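Local coordinates for Mgp-operon protein 3 (Mycoplasma pneumoniae, PDB 6RJ1) that is a membrane-anchored surface adhesin, P40/P90, that together with P1 probably mediates attachment of the pathogen to human host cells, at residues 136-141 against 487-492; 465-470 against 477-482; 667-672 against 742-747; 673-678 against 735-740. All blocks are in the same frame, centred on the assembly; numbering follows the deposited sequence.

Contact 1: 136-141 against 487-492; sequences LPYVKQ and SGKATW
The indole of W492 donates from NE1 to the carbonyl O of Y138, a bond of 2.8 Å that is nearly straight at hydrogen (165°). The oxygen lies close to the plane of the indole, while from the carbonyl's side the donor stands well above the peptide plane. W492 CG lies beside its backbone N, opposite the carbonyl carbon (chi1 -69°), which brings the indole to this oxygen and to P137. One indole face is taken by P137, whose CB sits 3.8 Å from the centroid of the five-membered ring in a CH-pi contact; CG of the proline reaches CZ2 at 3.6 Å. V139 CB comes within 4.0 Å of W492 CZ2, so residues 137-139 are all held by the indole. The methyl of A490 also packs on the proline, 3.9 Å from P137 CB. The extended chain of K489 runs alongside Y138, pointing the same way, and brings NZ to 3.7 Å from CD1 of the tyrosine. The loop leaving strand 125-135 is thus fastened to strand 487-492 of the same mixed sheet; helix 157-163 packs L157 and L161 against W492, and strand 82-84 adds L82.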
loop_
_atom_site.group_PDB
_atom_site.type_symbol
_atom_site.label_atom_id
_atom_site.label_comp_id
_atom_site.label_asym_id
_atom_site.label_seq_id
_atom_site.Cartn_x
_atom_site.Cartn_y
_atom_site.Cartn_z
ATOM N N LEU A 136 13.384 5.801 15.081
ATOM C CA LEU A 136 12.626 4.558 15.107
ATOM C C LEU A 136 11.388 4.716 16.029
ATOM O O LEU A 136 11.485 5.419 17.045
ATOM C CB LEU A 136 13.524 3.458 15.710
ATOM C CG LEU A 136 14.209 2.405 14.818
ATOM C CD1 LEU A 136 13.575 2.239 13.467
ATOM C CD2 LEU A 136 15.685 2.592 14.780
ATOM N N PRO A 137 10.238 4.043 15.743
ATOM C CA PRO A 137 9.092 4.143 16.667
ATOM C C PRO A 137 9.431 3.521 18.026
ATOM O O PRO A 137 10.412 2.774 18.120
ATOM C CB PRO A 137 7.988 3.374 15.946
ATOM C CG PRO A 137 8.701 2.433 15.059
ATOM C CD PRO A 137 9.940 3.137 14.615
ATOM N N TYR A 138 8.658 3.844 19.080
ATOM C CA TYR A 138 8.948 3.282 20.391
ATOM C C TYR A 138 8.167 1.996 20.689
ATOM O O TYR A 138 6.959 1.923 20.468
ATOM C CB TYR A 138 8.774 4.322 21.508
ATOM C CG TYR A 138 9.157 3.811 22.883
ATOM C CD1 TYR A 138 10.465 3.914 23.349
ATOM C CD2 TYR A 138 8.214 3.223 23.718
ATOM C CE1 TYR A 138 10.824 3.435 24.611
ATOM C CE2 TYR A 138 8.569 2.708 24.963
ATOM C CZ TYR A 138 9.871 2.832 25.414
ATOM O OH TYR A 138 10.199 2.350 26.656
ATOM N N VAL A 139 8.882 0.996 21.224
ATOM C CA VAL A 139 8.350 -0.287 21.680
ATOM C C VAL A 139 9.214 -0.761 22.853
ATOM O O VAL A 139 10.415 -0.980 22.694
ATOM C CB VAL A 139 8.099 -1.341 20.565
ATOM C CG1 VAL A 139 9.376 -1.728 19.821
ATOM C CG2 VAL A 139 7.385 -2.567 21.117
ATOM N N LYS A 140 8.614 -0.817 24.049
ATOM C CA LYS A 140 9.314 -1.138 25.291
ATOM C C LYS A 140 9.680 -2.615 25.394
ATOM O O LYS A 140 8.815 -3.478 25.234
ATOM C CB LYS A 140 8.499 -0.634 26.507
ATOM C CG LYS A 140 8.982 -1.068 27.894
ATOM C CD LYS A 140 7.884 -1.876 28.609
ATOM C CE LYS A 140 8.237 -2.314 30.010
ATOM N NZ LYS A 140 8.131 -1.197 30.988
ATOM N N GLN A 141 10.979 -2.891 25.656
ATOM C CA GLN A 141 11.519 -4.238 25.861
ATOM C C GLN A 141 10.926 -4.717 27.174
ATOM O O GLN A 141 11.067 -4.035 28.192
ATOM C CB GLN A 141 13.049 -4.212 25.915
ATOM C CG GLN A 141 13.672 -5.231 24.984
ATOM C CD GLN A 141 15.168 -5.275 25.097
ATOM O OE1 GLN A 141 15.736 -6.264 25.567
ATOM N NE2 GLN A 141 15.844 -4.219 24.646
ATOM N N SER A 487 15.075 15.652 16.343
ATOM C CA SER A 487 14.663 14.310 15.943
ATOM C C SER A 487 13.192 14.082 16.324
ATOM O O SER A 487 12.596 14.900 17.028
ATOM C CB SER A 487 15.570 13.255 16.584
ATOM O OG SER A 487 14.927 12.434 17.547
ATOM N N GLY A 488 12.633 12.972 15.856
ATOM C CA GLY A 488 11.260 12.595 16.146
ATOM C C GLY A 488 11.002 11.134 15.876
ATOM O O GLY A 488 11.370 10.631 14.813
ATOM N N LYS A 489 10.385 10.442 16.849
ATOM C CA LYS A 489 10.023 9.024 16.754
ATOM C C LYS A 489 8.799 8.888 15.869
ATOM O O LYS A 489 7.993 9.827 15.779
ATOM C CB LYS A 489 9.709 8.434 18.136
ATOM C CG LYS A 489 10.911 8.269 19.050
ATOM C CD LYS A 489 10.471 8.006 20.477
ATOM C CE LYS A 489 11.658 7.925 21.398
ATOM N NZ LYS A 489 11.273 7.482 22.757
ATOM N N ALA A 490 8.661 7.723 15.209
ATOM C CA ALA A 490 7.523 7.430 14.352
ATOM C C ALA A 490 6.319 7.005 15.192
ATOM O O ALA A 490 6.468 6.564 16.345
ATOM C CB ALA A 490 7.889 6.323 13.380
ATOM N N THR A 491 5.123 7.138 14.607
ATOM C CA THR A 491 3.852 6.711 15.190
ATOM C C THR A 491 3.503 5.387 14.520
ATOM O O THR A 491 3.588 5.285 13.300
ATOM C CB THR A 491 2.744 7.750 14.926
ATOM O OG1 THR A 491 3.223 9.057 15.242
ATOM C CG2 THR A 491 1.452 7.450 15.690
ATOM N N TRP A 492 3.106 4.382 15.315
ATOM C CA TRP A 492 2.705 3.071 14.803
ATOM C C TRP A 492 1.351 3.166 14.117
ATOM O O TRP A 492 0.445 3.803 14.658
ATOM C CB TRP A 492 2.592 2.071 15.959
ATOM C CG TRP A 492 3.898 1.715 16.590
ATOM C CD1 TRP A 492 4.423 2.231 17.737
ATOM C CD2 TRP A 492 4.831 0.736 16.122
ATOM N NE1 TRP A 492 5.631 1.635 18.012
ATOM C CE2 TRP A 492 5.911 0.718 17.032
ATOM C CE3 TRP A 492 4.859 -0.135 15.021
ATOM C CZ2 TRP A 492 7.003 -0.142 16.879
ATOM C CZ3 TRP A 492 5.950 -0.974 14.861
ATOM C CH2 TRP A 492 7.003 -0.975 15.785
#

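Contact 2: 465-470 against 477-482; sequences IVVMGS and WYWVVG
Backbone hydrogen bonds between I465 and V481 and between V467 and W479 fix two hydrogen-bonded pairs, with V466 and V480 forming the non-hydrogen-bonded pair between them. Three of these four bonds are close to straight, among them I465 N to V481 O at 2.8 Å. The bond from V467 N to W479 O is longer, 3.0 Å, and reaches the carbonyl from above its plane. That oxygen also receives a CA-H contact from V466 CA at 3.2 Å. Beyond the last direct pair a water takes over, accepting from G469 N and donating to W477 O (2.7 Å).

Apolar contacts divide between the two sheet faces. On one, I465 CB meets V481 CG2, and V467 CB meets W479 CB at 3.9 Å; W479 CG sits beside its backbone N (chi1 -81°), which leaves CE3 of the ring 4.1 Å from V467 CG1. On the other, V466 and V480 touch loosely through their CG2 methyls, and L704 of helix 701-712 packs on both. M468 lies alongside Y478, with CG 3.9 Å from the tyrosine CB. Strands 464-468 and 477-482 form an antiparallel beta hairpin in the large mixed sheet, flanked by 457-461 beside the first and 487-492 beside the second.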
loop_
_atom_site.group_PDB
_atom_site.type_symbol
_atom_site.label_atom_id
_atom_site.label_comp_id
_atom_site.label_asym_id
_atom_site.label_seq_id
_atom_site.Cartn_x
_atom_site.Cartn_y
_atom_site.Cartn_z
ATOM N N ILE A 465 6.160 18.316 9.826
ATOM C CA ILE A 465 6.545 17.504 8.682
ATOM C C ILE A 465 6.006 16.109 8.898
ATOM O O ILE A 465 6.206 15.523 9.964
ATOM C CB ILE A 465 8.077 17.530 8.418
ATOM C CG1 ILE A 465 8.585 18.969 8.161
ATOM C CG2 ILE A 465 8.447 16.617 7.254
ATOM C CD1 ILE A 465 9.327 19.573 9.277
ATOM N N VAL A 466 5.290 15.598 7.897
ATOM C CA VAL A 466 4.717 14.259 7.908
ATOM C C VAL A 466 5.487 13.415 6.903
ATOM O O VAL A 466 5.682 13.846 5.773
ATOM C CB VAL A 466 3.181 14.246 7.649
ATOM C CG1 VAL A 466 2.595 12.848 7.855
ATOM C CG2 VAL A 466 2.460 15.261 8.538
ATOM N N VAL A 467 5.964 12.239 7.329
ATOM C CA VAL A 467 6.714 11.302 6.481
ATOM C C VAL A 467 5.990 9.970 6.492
ATOM O O VAL A 467 5.613 9.502 7.559
ATOM C CB VAL A 467 8.213 11.170 6.891
ATOM C CG1 VAL A 467 8.946 10.139 6.030
ATOM C CG2 VAL A 467 8.925 12.523 6.834
ATOM N N MET A 468 5.750 9.392 5.309
ATOM C CA MET A 468 5.072 8.099 5.145
ATOM C C MET A 468 5.862 7.185 4.198
ATOM O O MET A 468 6.769 7.652 3.491
ATOM C CB MET A 468 3.618 8.282 4.682
ATOM C CG MET A 468 2.709 8.817 5.762
ATOM S SD MET A 468 0.988 8.961 5.223
ATOM C CE MET A 468 0.234 9.636 6.700
ATOM N N GLY A 469 5.530 5.893 4.223
ATOM C CA GLY A 469 6.196 4.849 3.453
ATOM C C GLY A 469 5.881 4.852 1.981
ATOM O O GLY A 469 5.129 5.709 1.506
ATOM N N SER A 470 6.456 3.879 1.249
ATOM C CA SER A 470 6.267 3.742 -0.197
ATOM C C SER A 470 4.980 3.011 -0.563
ATOM O O SER A 470 4.312 2.448 0.308
ATOM C CB SER A 470 7.488 3.087 -0.850
ATOM O OG SER A 470 7.610 1.704 -0.562
ATOM N N TRP A 477 4.714 2.175 10.239
ATOM C CA TRP A 477 4.764 3.435 10.983
ATOM C C TRP A 477 4.863 4.661 10.073
ATOM O O TRP A 477 5.072 4.525 8.864
ATOM C CB TRP A 477 5.914 3.403 12.008
ATOM C CG TRP A 477 7.238 3.064 11.395
ATOM C CD1 TRP A 477 8.043 3.894 10.668
ATOM C CD2 TRP A 477 7.900 1.791 11.436
ATOM N NE1 TRP A 477 9.179 3.225 10.275
ATOM C CE2 TRP A 477 9.113 1.927 10.722
ATOM C CE3 TRP A 477 7.600 0.554 12.030
ATOM C CZ2 TRP A 477 10.016 0.869 10.573
ATOM C CZ3 TRP A 477 8.492 -0.498 11.875
ATOM C CH2 TRP A 477 9.680 -0.336 11.149
ATOM N N TYR A 478 4.703 5.859 10.658
ATOM C CA TYR A 478 4.767 7.138 9.943
ATOM C C TYR A 478 5.258 8.232 10.882
ATOM O O TYR A 478 5.147 8.088 12.094
ATOM C CB TYR A 478 3.393 7.503 9.348
ATOM C CG TYR A 478 2.308 7.716 10.386
ATOM C CD1 TYR A 478 1.641 6.636 10.958
ATOM C CD2 TYR A 478 1.937 9.000 10.781
ATOM C CE1 TYR A 478 0.644 6.826 11.909
ATOM C CE2 TYR A 478 0.939 9.202 11.731
ATOM C CZ TYR A 478 0.288 8.110 12.287
ATOM O OH TYR A 478 -0.703 8.301 13.216
ATOM N N TRP A 479 5.778 9.323 10.334
ATOM C CA TRP A 479 6.295 10.419 11.145
ATOM C C TRP A 479 5.445 11.668 11.117
ATOM O O TRP A 479 4.852 11.985 10.096
ATOM C CB TRP A 479 7.715 10.782 10.700
ATOM C CG TRP A 479 8.761 9.885 11.268
ATOM C CD1 TRP A 479 9.434 10.051 12.442
ATOM C CD2 TRP A 479 9.254 8.670 10.688
ATOM N NE1 TRP A 479 10.314 9.009 12.634
ATOM C CE2 TRP A 479 10.243 8.159 11.559
ATOM C CE3 TRP A 479 8.959 7.963 9.510
ATOM C CZ2 TRP A 479 10.933 6.974 11.292
ATOM C CZ3 TRP A 479 9.648 6.790 9.247
ATOM C CH2 TRP A 479 10.621 6.306 10.130
ATOM N N VAL A 480 5.396 12.364 12.251
ATOM C CA VAL A 480 4.815 13.685 12.461
ATOM C C VAL A 480 5.887 14.364 13.341
ATOM O O VAL A 480 6.009 14.059 14.538
ATOM C CB VAL A 480 3.397 13.731 13.098
ATOM C CG1 VAL A 480 2.974 15.179 13.358
ATOM C CG2 VAL A 480 2.366 13.030 12.227
ATOM N N VAL A 481 6.734 15.181 12.712
ATOM C CA VAL A 481 7.849 15.839 13.397
ATOM C C VAL A 481 7.735 17.352 13.329
ATOM O O VAL A 481 7.154 17.890 12.388
ATOM C CB VAL A 481 9.243 15.340 12.898
ATOM C CG1 VAL A 481 9.490 13.894 13.290
ATOM C CG2 VAL A 481 9.403 15.517 11.391
ATOM N N GLY A 482 8.295 18.019 14.328
ATOM C CA GLY A 482 8.342 19.473 14.370
ATOM C C GLY A 482 9.566 19.951 13.620
ATOM O O GLY A 482 10.615 19.294 13.648
HETATM O O HOH W 1 3.776 4.909 6.510
#

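Contact 3: 667-672 against 742-747; sequences VTVFDA and NFPEAG
V669 and F670, neighbours on helix 666-673, make the contact with the loop around P744. V669 comes first: its CG1 branch, anti to the backbone N (chi1 171°), approaches CD and CG of P744, both at 4.1 Å. The two side chains meet at a slant, and the distance marks a loose apolar touch.

The side chains of F670 and P744 run antiparallel past one another, with CE1 of the phenylalanine 3.6 Å from P744 CB and equally near CG. Farther round the ring rim, CZ of F670 passes the backbone at E745 N (4.0 Å), and CE2 meets the A746 methyl carbon CB at 3.8 Å. The backbone N of A746 lies in the plane of the ring, at its edge, so the aromatic end is laid along three successive residues of the loop. Y617 also meets the F670 ring, at about 45° between planes.

D671, the next residue, turns to S580 through OD2. Between helix and loop the interaction is thus van der Waals contact of carbon with carbon and with backbone; lacking a polar bond between the two segments, it probably depends on fit of shape more than on direction.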
loop_
_atom_site.group_PDB
_atom_site.type_symbol
_atom_site.label_atom_id
_atom_site.label_comp_id
_atom_site.label_asym_id
_atom_site.label_seq_id
_atom_site.Cartn_x
_atom_site.Cartn_y
_atom_site.Cartn_z
ATOM N N VAL A 667 -12.805 -18.247 -5.115
ATOM C CA VAL A 667 -13.360 -17.171 -4.289
ATOM C C VAL A 667 -12.366 -15.992 -4.158
ATOM O O VAL A 667 -12.768 -14.847 -4.361
ATOM C CB VAL A 667 -13.925 -17.666 -2.929
ATOM C CG1 VAL A 667 -12.838 -18.199 -2.007
ATOM C CG2 VAL A 667 -14.751 -16.588 -2.239
ATOM N N THR A 668 -11.078 -16.281 -3.913
ATOM C CA THR A 668 -10.014 -15.275 -3.790
ATOM C C THR A 668 -9.803 -14.526 -5.119
ATOM O O THR A 668 -9.577 -13.314 -5.106
ATOM C CB THR A 668 -8.743 -15.918 -3.232
ATOM O OG1 THR A 668 -8.487 -17.087 -3.997
ATOM C CG2 THR A 668 -8.888 -16.320 -1.767
ATOM N N VAL A 669 -9.927 -15.244 -6.259
ATOM C CA VAL A 669 -9.839 -14.687 -7.617
ATOM C C VAL A 669 -11.027 -13.727 -7.823
ATOM O O VAL A 669 -10.837 -12.599 -8.267
ATOM C CB VAL A 669 -9.792 -15.807 -8.695
ATOM C CG1 VAL A 669 -9.931 -15.245 -10.104
ATOM C CG2 VAL A 669 -8.520 -16.629 -8.578
ATOM N N PHE A 670 -12.238 -14.170 -7.457
ATOM C CA PHE A 670 -13.469 -13.390 -7.560
ATOM C C PHE A 670 -13.436 -12.122 -6.704
ATOM O O PHE A 670 -13.889 -11.068 -7.139
ATOM C CB PHE A 670 -14.681 -14.278 -7.228
ATOM C CG PHE A 670 -15.276 -14.970 -8.434
ATOM C CD1 PHE A 670 -14.549 -15.917 -9.143
ATOM C CD2 PHE A 670 -16.556 -14.658 -8.873
ATOM C CE1 PHE A 670 -15.089 -16.533 -10.277
ATOM C CE2 PHE A 670 -17.095 -15.275 -10.005
ATOM C CZ PHE A 670 -16.358 -16.211 -10.700
ATOM N N ASP A 671 -12.850 -12.223 -5.517
ATOM C CA ASP A 671 -12.709 -11.126 -4.562
ATOM C C ASP A 671 -11.684 -10.099 -5.006
ATOM O O ASP A 671 -11.847 -8.915 -4.721
ATOM C CB ASP A 671 -12.321 -11.681 -3.188
ATOM C CG ASP A 671 -13.422 -12.398 -2.417
ATOM O OD1 ASP A 671 -14.433 -12.798 -3.039
ATOM O OD2 ASP A 671 -13.273 -12.558 -1.199
ATOM N N ALA A 672 -10.607 -10.541 -5.658
ATOM C CA ALA A 672 -9.548 -9.642 -6.093
ATOM C C ALA A 672 -9.879 -8.956 -7.399
ATOM O O ALA A 672 -9.436 -7.835 -7.627
ATOM C CB ALA A 672 -8.247 -10.406 -6.221
ATOM N N ASN A 742 -8.094 -15.092 -18.834
ATOM C CA ASN A 742 -9.098 -16.121 -18.563
ATOM C C ASN A 742 -9.934 -15.826 -17.309
ATOM O O ASN A 742 -10.127 -16.721 -16.474
ATOM C CB ASN A 742 -8.413 -17.510 -18.469
ATOM C CG ASN A 742 -7.401 -17.649 -17.332
ATOM O OD1 ASN A 742 -6.893 -16.659 -16.772
ATOM N ND2 ASN A 742 -7.094 -18.886 -16.964
ATOM N N PHE A 743 -10.439 -14.581 -17.171
ATOM C CA PHE A 743 -11.258 -14.217 -16.008
ATOM C C PHE A 743 -12.541 -15.069 -15.943
ATOM O O PHE A 743 -13.198 -15.265 -16.973
ATOM C CB PHE A 743 -11.551 -12.709 -15.934
ATOM C CG PHE A 743 -12.387 -12.133 -17.052
ATOM C CD1 PHE A 743 -13.770 -12.035 -16.928
ATOM C CD2 PHE A 743 -11.788 -11.637 -18.205
ATOM C CE1 PHE A 743 -14.541 -11.490 -17.955
ATOM C CE2 PHE A 743 -12.560 -11.083 -19.228
ATOM C CZ PHE A 743 -13.931 -11.014 -19.096
ATOM N N PRO A 744 -12.859 -15.660 -14.772
ATOM C CA PRO A 744 -14.052 -16.517 -14.692
ATOM C C PRO A 744 -15.370 -15.748 -14.564
ATOM O O PRO A 744 -15.368 -14.527 -14.405
ATOM C CB PRO A 744 -13.765 -17.420 -13.480
ATOM C CG PRO A 744 -12.531 -16.863 -12.822
ATOM C CD PRO A 744 -12.178 -15.572 -13.469
ATOM N N GLU A 745 -16.498 -16.469 -14.663
ATOM C CA GLU A 745 -17.834 -15.887 -14.548
ATOM C C GLU A 745 -18.797 -16.862 -13.897
ATOM O O GLU A 745 -18.856 -18.024 -14.298
ATOM C CB GLU A 745 -18.363 -15.340 -15.895
ATOM C CG GLU A 745 -17.832 -16.023 -17.151
ATOM C CD GLU A 745 -17.786 -15.157 -18.398
ATOM O OE1 GLU A 745 -18.238 -15.631 -19.467
ATOM O OE2 GLU A 745 -17.295 -14.008 -18.310
ATOM N N ALA A 746 -19.515 -16.398 -12.861
ATOM C CA ALA A 746 -20.470 -17.209 -12.105
ATOM C C ALA A 746 -21.869 -17.173 -12.710
ATOM O O ALA A 746 -22.357 -16.105 -13.086
ATOM C CB ALA A 746 -20.512 -16.758 -10.652
ATOM N N GLY A 747 -22.486 -18.350 -12.797
ATOM C CA GLY A 747 -23.830 -18.542 -13.332
ATOM C C GLY A 747 -23.906 -19.301 -14.644
ATOM O O GLY A 747 -24.972 -19.343 -15.268
#

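Contact 4: 673-678 against 735-740; sequences LGLNFN and VPYYYS
Apolar contacts centre on L673, where the chain leaves helix 666-673, and on L675 just beyond it. The branches of L673 part company: CD1 goes to V735 CG2 at 4.0 Å, while CD2 approaches S740 OG (3.6 Å) and the CA of Y737. Nearer the backbone, L673 CB lies 4.0 Å from Y737 CB. L675 comes in obliquely on the same tyrosine, its CD2 3.6 Å from Y737 CB and a little farther from CG. CG of Y737 sits between the backbone N and the carbonyl carbon (chi1 52°), which sends the ring away from the leucines beyond its root; F743 meets that ring farther on.

Polar and near-polar contacts gather around the L673 backbone. Its carbonyl oxygen lies at the edge of the Y737 ring, in its plane, and 3.6 Å from the tyrosine CB. A water donates to L673 O at 2.7 Å and accepts, over a longer distance, from Y737 N, linking L673 to the 3-10 segment 737-739. L673 CA makes a CA-H contact with V735 O at 3.6 Å. G674, with positive phi, then takes the chain out of the helix.

S740 OG bonds S774 OG, and L673 CD2 touches it by van der Waals contact. Direct contact between the segments is mainly van der Waals, with a weak CA-H...O contact; the water supplies the hydrogen-bonded link between their backbones.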
loop_
_atom_site.group_PDB
_atom_site.type_symbol
_atom_site.label_atom_id
_atom_site.label_comp_id
_atom_site.label_asym_id
_atom_site.label_seq_id
_atom_site.Cartn_x
_atom_site.Cartn_y
_atom_site.Cartn_z
ATOM N N LEU A 673 -10.655 -9.622 -8.264
ATOM C CA LEU A 673 -11.012 -9.116 -9.580
ATOM C C LEU A 673 -12.398 -8.452 -9.637
ATOM O O LEU A 673 -12.771 -7.908 -10.680
ATOM C CB LEU A 673 -10.876 -10.256 -10.598
ATOM C CG LEU A 673 -9.490 -10.504 -11.217
ATOM C CD1 LEU A 673 -8.479 -11.016 -10.196
ATOM C CD2 LEU A 673 -9.582 -11.507 -12.341
ATOM N N GLY A 674 -13.112 -8.455 -8.510
ATOM C CA GLY A 674 -14.434 -7.850 -8.367
ATOM C C GLY A 674 -15.484 -8.485 -9.248
ATOM O O GLY A 674 -16.205 -7.779 -9.958
ATOM N N LEU A 675 -15.558 -9.826 -9.208
ATOM C CA LEU A 675 -16.444 -10.615 -10.046
ATOM C C LEU A 675 -17.683 -11.171 -9.320
ATOM O O LEU A 675 -18.476 -11.899 -9.920
ATOM C CB LEU A 675 -15.630 -11.735 -10.714
ATOM C CG LEU A 675 -14.613 -11.292 -11.762
ATOM C CD1 LEU A 675 -13.544 -12.338 -11.945
ATOM C CD2 LEU A 675 -15.285 -11.007 -13.088
ATOM N N ASN A 676 -17.868 -10.805 -8.051
ATOM C CA ASN A 676 -19.019 -11.241 -7.271
ATOM C C ASN A 676 -20.151 -10.232 -7.442
ATOM O O ASN A 676 -20.008 -9.060 -7.088
ATOM C CB ASN A 676 -18.644 -11.446 -5.797
ATOM C CG ASN A 676 -17.576 -12.490 -5.575
ATOM O OD1 ASN A 676 -17.743 -13.665 -5.915
ATOM N ND2 ASN A 676 -16.456 -12.089 -4.993
ATOM N N PHE A 677 -21.253 -10.686 -8.048
ATOM C CA PHE A 677 -22.440 -9.880 -8.316
ATOM C C PHE A 677 -23.654 -10.641 -7.853
ATOM O O PHE A 677 -23.661 -11.870 -7.915
ATOM C CB PHE A 677 -22.564 -9.581 -9.823
ATOM C CG PHE A 677 -21.525 -8.632 -10.374
ATOM C CD1 PHE A 677 -20.277 -9.098 -10.778
ATOM C CD2 PHE A 677 -21.802 -7.279 -10.516
ATOM C CE1 PHE A 677 -19.309 -8.218 -11.279
ATOM C CE2 PHE A 677 -20.836 -6.399 -11.021
ATOM C CZ PHE A 677 -19.591 -6.874 -11.395
ATOM N N ASN A 678 -24.683 -9.918 -7.388
ATOM C CA ASN A 678 -25.932 -10.533 -6.951
ATOM C C ASN A 678 -26.757 -10.988 -8.158
ATOM O O ASN A 678 -26.543 -10.495 -9.271
ATOM C CB ASN A 678 -26.731 -9.592 -6.026
ATOM C CG ASN A 678 -27.135 -8.243 -6.585
ATOM O OD1 ASN A 678 -27.309 -8.042 -7.792
ATOM N ND2 ASN A 678 -27.325 -7.280 -5.698
ATOM N N VAL A 735 -8.740 -5.098 -8.757
ATOM C CA VAL A 735 -8.077 -4.933 -10.063
ATOM C C VAL A 735 -9.106 -5.174 -11.176
ATOM O O VAL A 735 -10.029 -5.974 -10.970
ATOM C CB VAL A 735 -6.845 -5.847 -10.305
ATOM C CG1 VAL A 735 -5.582 -5.236 -9.741
ATOM C CG2 VAL A 735 -7.057 -7.274 -9.815
ATOM N N PRO A 736 -8.966 -4.561 -12.372
ATOM C CA PRO A 736 -9.910 -4.873 -13.448
ATOM C C PRO A 736 -9.817 -6.357 -13.795
ATOM O O PRO A 736 -8.718 -6.890 -13.934
ATOM C CB PRO A 736 -9.419 -4.001 -14.607
ATOM C CG PRO A 736 -8.612 -2.953 -13.984
ATOM C CD PRO A 736 -7.942 -3.607 -12.835
ATOM N N TYR A 737 -10.967 -7.033 -13.863
ATOM C CA TYR A 737 -11.037 -8.453 -14.213
ATOM C C TYR A 737 -10.508 -8.673 -15.622
ATOM O O TYR A 737 -9.920 -9.715 -15.899
ATOM C CB TYR A 737 -12.476 -8.987 -14.091
ATOM C CG TYR A 737 -13.511 -8.178 -14.843
ATOM C CD1 TYR A 737 -13.802 -8.447 -16.182
ATOM C CD2 TYR A 737 -14.210 -7.149 -14.218
ATOM C CE1 TYR A 737 -14.734 -7.690 -16.887
ATOM C CE2 TYR A 737 -15.154 -6.391 -14.913
ATOM C CZ TYR A 737 -15.414 -6.668 -16.246
ATOM O OH TYR A 737 -16.341 -5.927 -16.937
ATOM N N TYR A 738 -10.688 -7.663 -16.497
ATOM C CA TYR A 738 -10.275 -7.693 -17.900
ATOM C C TYR A 738 -8.750 -7.553 -18.073
ATOM O O TYR A 738 -8.263 -7.591 -19.203
ATOM C CB TYR A 738 -11.067 -6.677 -18.755
ATOM C CG TYR A 738 -11.038 -5.248 -18.252
ATOM C CD1 TYR A 738 -9.991 -4.391 -18.584
ATOM C CD2 TYR A 738 -12.086 -4.734 -17.494
ATOM C CE1 TYR A 738 -9.969 -3.071 -18.143
ATOM C CE2 TYR A 738 -12.075 -3.411 -17.050
ATOM C CZ TYR A 738 -11.022 -2.580 -17.391
ATOM O OH TYR A 738 -10.989 -1.283 -16.937
ATOM N N TYR A 739 -8.002 -7.447 -16.957
ATOM C CA TYR A 739 -6.541 -7.421 -16.955
ATOM C C TYR A 739 -6.044 -8.863 -17.001
ATOM O O TYR A 739 -4.858 -9.113 -17.216
ATOM C CB TYR A 739 -6.007 -6.688 -15.705
ATOM C CG TYR A 739 -5.747 -5.211 -15.910
ATOM C CD1 TYR A 739 -6.426 -4.492 -16.890
ATOM C CD2 TYR A 739 -4.833 -4.530 -15.117
ATOM C CE1 TYR A 739 -6.190 -3.136 -17.086
ATOM C CE2 TYR A 739 -4.585 -3.170 -15.307
ATOM C CZ TYR A 739 -5.270 -2.477 -16.294
ATOM O OH TYR A 739 -5.039 -1.143 -16.504
ATOM N N SER A 740 -6.973 -9.812 -16.793
ATOM C CA SER A 740 -6.746 -11.250 -16.833
ATOM C C SER A 740 -7.338 -11.805 -18.119
ATOM O O SER A 740 -8.465 -11.454 -18.487
ATOM C CB SER A 740 -7.382 -11.933 -15.627
ATOM O OG SER A 740 -6.688 -11.623 -14.433
HETATM O O HOH W 2 -12.797 -5.376 -11.707
#

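How the contacts relate
The four contacts form two clusters on opposite sides of the chain's centre. Contacts 1 and 2, with centres 12 Å apart, share the mixed sheet in which strands 487-492, 477-482 and 464-468 are neighbours; T491 N probably bonds Y478 O between them. Contact 2 lies within the span of sequence that contact 1 brackets. Contacts 3 and 4, only 6 Å apart between centres, follow later, and contact 4 falls between the two segments of contact 3. There helix 666-673 and its exit meet successive parts of the loop after strand 723-732. Nearest atoms of contacts 2 and 4 are about 16 Å apart, without touching, so the two clusters join different parts of the fold.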